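Local coordinates for putative uncharacterized protein (Trichoplax adhaerens, PDB 5OI9) that probably takes part in centriole assembly, being the N-terminal domain of a STIL-family protein, whose relative STIL binds CEP85 directly, at residues L122-A127 and A172-D177; I181-T186 and D329-E334; E45-L50 and I87-F92. All coordinates share one frame; numbering follows the deposited sequence.

Contact 1 (L122-A127 and A172-D177); sequences LSMQLA and ATYYVD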
# COMPACT_ATOMS: atom_id res chain seq x y z
N LEU A 122 1.05 12.48 -11.54
CA LEU A 122 1.95 13.62 -11.51
C LEU A 122 1.29 14.79 -12.22
O LEU A 122 1.00 14.71 -13.42
CB LEU A 122 3.29 13.29 -12.16
CG LEU A 122 4.25 14.48 -12.32
CD1 LEU A 122 4.64 15.04 -10.97
CD2 LEU A 122 5.48 14.08 -13.12
N SER A 123 1.05 15.87 -11.48
CA SER A 123 0.54 17.12 -12.04
C SER A 123 1.66 18.15 -12.02
O SER A 123 2.26 18.39 -10.97
CB SER A 123 -0.66 17.63 -11.24
OG SER A 123 -1.80 16.82 -11.45
N MSE A 124 1.94 18.73 -13.17
CA MSE A 124 2.93 19.80 -13.19
C MSE A 124 2.53 20.98 -14.06
O MSE A 124 1.84 20.83 -15.07
CB MSE A 124 4.30 19.27 -13.61
CG MSE A 124 4.35 18.43 -14.86
SE MSE A 124 6.08 17.52 -14.88
CE MSE A 124 7.21 19.00 -14.32
N GLN A 125 2.97 22.16 -13.64
CA GLN A 125 2.64 23.41 -14.31
C GLN A 125 3.83 24.34 -14.26
O GLN A 125 4.59 24.36 -13.28
CB GLN A 125 1.42 24.08 -13.68
CG GLN A 125 1.56 24.35 -12.18
CD GLN A 125 0.43 25.19 -11.62
OE1 GLN A 125 -0.10 26.07 -12.31
NE2 GLN A 125 0.05 24.92 -10.38
N LEU A 126 4.00 25.12 -15.32
CA LEU A 126 5.04 26.14 -15.36
C LEU A 126 4.68 27.28 -14.42
O LEU A 126 3.57 27.83 -14.49
CB LEU A 126 5.21 26.65 -16.79
CG LEU A 126 6.23 27.76 -17.06
CD1 LEU A 126 7.64 27.26 -16.82
CD2 LEU A 126 6.08 28.28 -18.48
N ALA A 127 5.60 27.63 -13.52
CA ALA A 127 5.36 28.72 -12.59
C ALA A 127 5.25 30.04 -13.34
O ALA A 127 5.97 30.28 -14.32
CB ALA A 127 6.49 28.81 -11.56
N ALA A 172 4.10 19.20 -9.06
CA ALA A 172 5.40 19.78 -9.37
C ALA A 172 5.20 21.11 -10.08
O ALA A 172 4.56 21.16 -11.13
CB ALA A 172 6.24 18.83 -10.23
N THR A 173 5.74 22.18 -9.51
CA THR A 173 5.76 23.48 -10.16
C THR A 173 7.20 23.76 -10.60
O THR A 173 8.11 23.71 -9.77
CB THR A 173 5.24 24.57 -9.24
OG1 THR A 173 3.92 24.24 -8.80
CG2 THR A 173 5.20 25.90 -9.96
N TYR A 174 7.39 24.02 -11.89
CA TYR A 174 8.73 24.18 -12.44
C TYR A 174 8.88 25.53 -13.12
O TYR A 174 7.90 26.19 -13.48
CB TYR A 174 9.07 23.05 -13.42
CG TYR A 174 8.29 23.08 -14.72
CD1 TYR A 174 6.99 22.61 -14.78
CD2 TYR A 174 8.86 23.57 -15.89
CE1 TYR A 174 6.27 22.63 -15.96
CE2 TYR A 174 8.16 23.59 -17.08
CZ TYR A 174 6.86 23.12 -17.10
OH TYR A 174 6.15 23.14 -18.28
N TYR A 175 10.14 25.92 -13.30
CA TYR A 175 10.47 27.16 -13.99
C TYR A 175 11.81 26.97 -14.69
O TYR A 175 12.72 26.33 -14.15
CB TYR A 175 10.54 28.34 -13.03
CG TYR A 175 10.64 29.69 -13.71
CD1 TYR A 175 9.51 30.31 -14.22
CD2 TYR A 175 11.86 30.33 -13.85
CE1 TYR A 175 9.59 31.54 -14.85
CE2 TYR A 175 11.95 31.57 -14.47
CZ TYR A 175 10.81 32.16 -14.97
OH TYR A 175 10.89 33.39 -15.59
N VAL A 176 11.92 27.52 -15.90
CA VAL A 176 13.15 27.47 -16.69
C VAL A 176 13.59 28.90 -16.95
O VAL A 176 12.80 29.72 -17.44
CB VAL A 176 12.95 26.71 -18.01
CG1 VAL A 176 14.23 26.75 -18.84
CG2 VAL A 176 12.55 25.28 -17.75
N ASP A 177 14.84 29.20 -16.62
CA ASP A 177 15.48 30.44 -17.04
C ASP A 177 16.79 30.11 -17.74
O ASP A 177 17.05 28.95 -18.04
CB ASP A 177 15.70 31.39 -15.85
CG ASP A 177 16.35 30.70 -14.67
OD1 ASP A 177 17.46 30.15 -14.83
OD2 ASP A 177 15.75 30.71 -13.58

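Contact 2 (I181-T186 and D329-E334); sequences ISINVT and DDIFME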
# COMPACT_ATOMS: atom_id res chain seq x y z
N ILE A 181 17.03 24.86 -14.21
CA ILE A 181 15.65 24.40 -14.07
C ILE A 181 15.37 24.26 -12.58
O ILE A 181 16.12 23.58 -11.86
CB ILE A 181 15.43 23.07 -14.80
CG1 ILE A 181 15.93 23.16 -16.24
CG2 ILE A 181 13.96 22.68 -14.76
CD1 ILE A 181 16.08 21.82 -16.94
N SER A 182 14.32 24.92 -12.10
CA SER A 182 13.91 24.83 -10.71
C SER A 182 12.55 24.16 -10.62
O SER A 182 11.66 24.43 -11.43
CB SER A 182 13.86 26.22 -10.06
OG SER A 182 12.88 27.04 -10.68
N ILE A 183 12.40 23.26 -9.64
CA ILE A 183 11.16 22.51 -9.46
C ILE A 183 10.80 22.49 -7.98
O ILE A 183 11.64 22.16 -7.14
CB ILE A 183 11.27 21.06 -9.99
CG1 ILE A 183 11.80 21.03 -11.42
CG2 ILE A 183 9.91 20.38 -9.92
CD1 ILE A 183 11.87 19.64 -12.01
N ASN A 184 9.56 22.83 -7.67
CA ASN A 184 9.00 22.61 -6.34
C ASN A 184 8.17 21.34 -6.38
O ASN A 184 7.14 21.29 -7.07
CB ASN A 184 8.16 23.80 -5.88
CG ASN A 184 7.54 23.58 -4.51
OD1 ASN A 184 6.35 23.29 -4.39
ND2 ASN A 184 8.35 23.71 -3.47
N VAL A 185 8.61 20.32 -5.66
CA VAL A 185 7.96 19.01 -5.66
C VAL A 185 7.19 18.87 -4.35
O VAL A 185 7.78 18.91 -3.27
CB VAL A 185 8.98 17.87 -5.82
CG1 VAL A 185 8.27 16.53 -5.85
CG2 VAL A 185 9.81 18.08 -7.07
N THR A 186 5.87 18.73 -4.45
CA THR A 186 5.01 18.46 -3.31
C THR A 186 4.40 17.08 -3.47
O THR A 186 3.88 16.75 -4.55
CB THR A 186 3.90 19.51 -3.17
OG1 THR A 186 4.49 20.80 -2.91
CG2 THR A 186 2.96 19.15 -2.04
N ASP A 329 9.75 20.01 -1.16
CA ASP A 329 11.12 20.48 -1.18
C ASP A 329 11.43 21.00 -2.58
O ASP A 329 10.80 20.59 -3.56
CB ASP A 329 12.10 19.37 -0.77
CG ASP A 329 13.48 19.90 -0.42
OD1 ASP A 329 13.74 21.10 -0.64
OD2 ASP A 329 14.30 19.11 0.10
N ASP A 330 12.39 21.91 -2.66
CA ASP A 330 12.84 22.43 -3.94
C ASP A 330 14.04 21.65 -4.43
O ASP A 330 14.84 21.14 -3.64
CB ASP A 330 13.20 23.91 -3.83
CG ASP A 330 12.02 24.78 -3.45
OD1 ASP A 330 10.90 24.51 -3.92
OD2 ASP A 330 12.22 25.75 -2.68
N ILE A 331 14.15 21.54 -5.75
CA ILE A 331 15.35 21.02 -6.40
C ILE A 331 15.75 22.00 -7.49
O ILE A 331 14.90 22.59 -8.16
CB ILE A 331 15.13 19.60 -6.97
CG1 ILE A 331 16.44 19.04 -7.53
CG2 ILE A 331 14.05 19.60 -8.04
CD1 ILE A 331 16.32 17.63 -8.08
N PHE A 332 17.06 22.21 -7.64
CA PHE A 332 17.60 23.10 -8.65
C PHE A 332 18.51 22.30 -9.56
O PHE A 332 19.46 21.66 -9.10
CB PHE A 332 18.35 24.27 -8.00
CG PHE A 332 17.49 25.10 -7.09
CD1 PHE A 332 16.76 26.16 -7.59
CD2 PHE A 332 17.41 24.81 -5.74
CE1 PHE A 332 15.96 26.92 -6.76
CE2 PHE A 332 16.61 25.56 -4.91
CZ PHE A 332 15.88 26.62 -5.41
N MSE A 333 18.21 22.31 -10.86
CA MSE A 333 18.93 21.49 -11.81
C MSE A 333 19.65 22.31 -12.86
O MSE A 333 19.09 23.26 -13.41
CB MSE A 333 17.98 20.52 -12.52
CG MSE A 333 17.16 19.65 -11.60
SE MSE A 333 16.26 18.29 -12.66
CE MSE A 333 15.11 19.43 -13.73
N GLU A 334 20.89 21.93 -13.16
CA GLU A 334 21.59 22.51 -14.29
C GLU A 334 20.88 22.15 -15.59
O GLU A 334 20.24 21.10 -15.70
CB GLU A 334 23.04 22.02 -14.33
CG GLU A 334 23.88 22.44 -13.13
CD GLU A 334 24.27 23.90 -13.20
OE1 GLU A 334 24.45 24.42 -14.32
OE2 GLU A 334 24.41 24.53 -12.13

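Contact 3 (E45-L50 and I87-F92); sequences EKCLRL and INIDRF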
# COMPACT_ATOMS: atom_id res chain seq x y z
N GLU A 45 16.55 12.39 -9.53
CA GLU A 45 16.61 13.61 -10.33
C GLU A 45 16.34 13.32 -11.80
O GLU A 45 15.74 14.14 -12.50
CB GLU A 45 17.97 14.29 -10.15
CG GLU A 45 18.15 15.59 -10.93
CD GLU A 45 18.65 15.36 -12.34
OE1 GLU A 45 19.13 14.25 -12.63
OE2 GLU A 45 18.55 16.29 -13.17
N LYS A 46 16.77 12.15 -12.28
CA LYS A 46 16.63 11.82 -13.70
C LYS A 46 15.17 11.75 -14.12
O LYS A 46 14.81 12.25 -15.20
CB LYS A 46 17.34 10.51 -14.00
CG LYS A 46 17.51 10.22 -15.48
CD LYS A 46 17.76 8.74 -15.72
CE LYS A 46 18.84 8.21 -14.79
NZ LYS A 46 18.88 6.72 -14.77
N CYS A 47 14.32 11.12 -13.32
CA CYS A 47 12.92 11.02 -13.73
C CYS A 47 12.21 12.36 -13.60
O CYS A 47 11.33 12.67 -14.41
CB CYS A 47 12.19 9.90 -12.96
SG CYS A 47 11.72 10.22 -11.24
N LEU A 48 12.59 13.18 -12.62
CA LEU A 48 12.09 14.55 -12.56
C LEU A 48 12.56 15.35 -13.77
O LEU A 48 11.80 16.17 -14.31
CB LEU A 48 12.54 15.23 -11.27
CG LEU A 48 11.90 14.75 -9.97
CD1 LEU A 48 12.57 15.41 -8.77
CD2 LEU A 48 10.40 15.02 -9.97
N ARG A 49 13.81 15.15 -14.20
CA ARG A 49 14.31 15.86 -15.37
C ARG A 49 13.55 15.44 -16.63
O ARG A 49 13.22 16.29 -17.47
CB ARG A 49 15.81 15.61 -15.54
CG ARG A 49 16.43 16.36 -16.71
CD ARG A 49 17.91 16.05 -16.87
NE ARG A 49 18.71 16.57 -15.76
CZ ARG A 49 19.23 17.79 -15.72
NH1 ARG A 49 19.03 18.63 -16.73
NH2 ARG A 49 19.94 18.18 -14.68
N LEU A 50 13.27 14.15 -16.78
CA LEU A 50 12.46 13.69 -17.91
C LEU A 50 11.05 14.24 -17.84
O LEU A 50 10.48 14.63 -18.86
CB LEU A 50 12.44 12.16 -17.95
CG LEU A 50 13.75 11.43 -18.23
CD1 LEU A 50 13.57 9.93 -18.06
CD2 LEU A 50 14.27 11.76 -19.62
N ILE A 87 9.07 4.19 -0.73
CA ILE A 87 8.67 4.19 -2.13
C ILE A 87 9.83 4.76 -2.94
O ILE A 87 10.25 5.90 -2.71
CB ILE A 87 7.39 4.99 -2.36
CG1 ILE A 87 6.28 4.52 -1.42
CG2 ILE A 87 6.94 4.89 -3.81
CD1 ILE A 87 5.95 3.06 -1.55
N ASN A 88 10.35 3.97 -3.88
CA ASN A 88 11.48 4.37 -4.71
C ASN A 88 10.94 4.76 -6.09
O ASN A 88 10.59 3.89 -6.89
CB ASN A 88 12.51 3.25 -4.82
CG ASN A 88 13.80 3.70 -5.49
OD1 ASN A 88 14.22 4.85 -5.35
ND2 ASN A 88 14.43 2.79 -6.22
N ILE A 89 10.87 6.06 -6.36
CA ILE A 89 10.31 6.59 -7.60
C ILE A 89 11.47 6.91 -8.54
O ILE A 89 12.31 7.76 -8.23
CB ILE A 89 9.45 7.83 -7.34
CG1 ILE A 89 8.34 7.52 -6.34
CG2 ILE A 89 8.87 8.36 -8.64
CD1 ILE A 89 7.43 8.69 -6.04
N ASP A 90 11.50 6.23 -9.70
CA ASP A 90 12.62 6.40 -10.62
C ASP A 90 12.23 6.35 -12.09
O ASP A 90 13.11 6.25 -12.95
CB ASP A 90 13.70 5.34 -10.35
CG ASP A 90 13.22 3.93 -10.64
OD1 ASP A 90 11.99 3.69 -10.58
OD2 ASP A 90 14.06 3.06 -10.93
N ARG A 91 10.94 6.41 -12.42
CA ARG A 91 10.50 6.30 -13.81
C ARG A 91 9.42 7.33 -14.10
O ARG A 91 8.46 7.46 -13.33
CB ARG A 91 9.98 4.89 -14.12
CG ARG A 91 11.07 3.86 -14.33
CD ARG A 91 10.48 2.47 -14.32
NE ARG A 91 9.99 2.12 -12.99
CZ ARG A 91 8.96 1.32 -12.76
NH1 ARG A 91 8.29 0.79 -13.78
NH2 ARG A 91 8.58 1.05 -11.51
N PHE A 92 9.58 8.04 -15.21
CA PHE A 92 8.57 8.95 -15.71
C PHE A 92 7.80 8.28 -16.84
O PHE A 92 8.38 7.56 -17.66
CB PHE A 92 9.20 10.26 -16.21
CG PHE A 92 8.28 11.09 -17.05
CD1 PHE A 92 7.24 11.80 -16.48
CD2 PHE A 92 8.46 11.16 -18.43
CE1 PHE A 92 6.39 12.56 -17.26
CE2 PHE A 92 7.61 11.93 -19.21
CZ PHE A 92 6.58 12.63 -18.62

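Contact 1 (L122-A127 and A172-D177)
With chi1 at 69°, Y174 holds its ring between its own backbone N and carbonyl carbon, a turn that swings the phenol across the adjoining strand to L126. There L126 CA lies over one ring face, 4.0 Å from the centroid of the Y174 ring, as a CH-pi contact. The L126 side chain leaves anti to its N (178°) and crosses the phenol at about a right angle, with L126 CD1 3.7 Å from Y174 CE2. Two residues back on the same strand and face, the selenomethionine M124, bent at its last torsion, brings methyl CE to 3.6 Å from Y174 CD1; a long, unbranched and flexible chain suits such a fit. A172 needs little room, and its CB meets M124 CB at 3.9 Å. This apolar face looks toward helix 45-61, whose Q52 touches Y174 and whose H59 touches L126.

On the reverse face Q125 and T173 lie side by side, pointing the same way, and the T173 methyl CG2 reaches A127 CB at 3.6 Å. S123 OG is held by K70.

The two strands run parallel and are joined through helix 139-155, a beta-alpha-beta crossover. A172 and Y174 use both N and O across the pair: A172 N to S123 O (2.8 Å), Q125 N to A172 O, Y174 N to Q125 O, and A127 N to Y174 O at 2.7 Å and a nearly straight 176°. Backbone bonds thus fix the parallel register, while the sheet itself divides an oily side, built around one tyrosine ring, from a more polar one.

Contact 2 (I181-T186 and D329-E334)
Methyl CE of the selenomethionine M333 packs against two isoleucines of the facing strand, 3.6 Å from I181 CG2 and 3.7 Å from I183 CD1. Its chain bends at the last torsion (chi3 -64°), which folds the tip back over I181 and I183. I331 joins them on this face, its CG2 3.7 Å from I183 CB; branched and long apolar chains fill such a surface well. On the reverse face N184 and D330 sit opposite each other. N184 ND2 gives a nearly straight bond (174°) of 2.7 Å to D330 OD1, meeting the carboxylate on its syn side but 29° out of its plane, while OD1 stays in the amide plane of N184. An amide donor beside a carboxylate suits this more exposed side, where S182 CB also rests 3.8 Å from F332 CD1.

The frame is an antiparallel ladder in the mixed sheet. I181 and M333, I183 and I331, and V185 and D329 are the hydrogen-bonded pairs, each with two backbone bonds, the shortest being M333 N to I181 O at 2.6 Å. S182 and N184 pair without such bonds to F332 and D330, and turn their N and O to Y175 and T173 of strand 167-176, the other arm of a beta hairpin. Further out, helix 45-61 covers the apolar face: its Q52 touches I181 and I183, E45 and R49 touch M333, and R49 NH1 hydrogen-bonds E334 O.

Contact 3 (E45-L50 and I87-F92)
L50 O, hydrogen-bonded by S54 OG one turn further along helix 45-61, also stands over one face of the F92 ring near its rim, 4.0 Å from F92 CE2. The helix start lies here against the end of segment 87-92, where strand 85-97 carries a classic beta bulge: D90 and R91 both face L74 of the antiparallel neighbour. No hydrogen bond links the two segments, so the union is one of shape.

C47 is the centre of it. A small side chain fits where the backbones approach closely, and its CB lies 3.7 Å from both D90 C and R91 N, resting on the peptide link of the bulge. Its thiol stands between backbone N and carbonyl carbon (chi1 76°), which sends SG along the strand to I89; C47 SG is 4.3 Å from I89 CG2. F92, one residue past the bulge, points back at the helix, and F92 CB meets C47 O at 3.7 Å. Because its ring leaves anti to the strand N (chi1 165°), it runs on to L50, whose CB is 4.1 Å from F92 CD2. A flat aromatic can serve two neighbours at once here, for F92 also forms an edge-to-face pair with F71 of strand 69-79, and A51 and S54 of the helix touch it.

D90 and R91 leave the backbone pointing away from the helix. R91 is salt-bridged through NH2 to D117 OD1, and its NE comes within 3.5 Å of D90 OD1, which approaches the guanidinium at its edge and in its plane.

In the fold
All three contacts involve one mixed sheet, on the same side of the chain's centre: contacts 1 and 2 are strand pairs in it, and contact 3 sets a helix against one of its strands. Contact 3 closes first along the chain, then contact 1, then contact 2, whose segments lie 143 residues apart at their closest ends. The centres of contacts 1 and 2 are about 9 Å apart, and strands 167-176 and 180-192 pair directly. Contact 3 sits about 15 Å from contact 1 and 13 Å from contact 2, centre to centre. Helix 45-61 supplies one side of contact 3 and touches side chains of contacts 1 and 2, so early, middle and late parts of the STIL N-terminal domain are brought together on this one sheet and its helix.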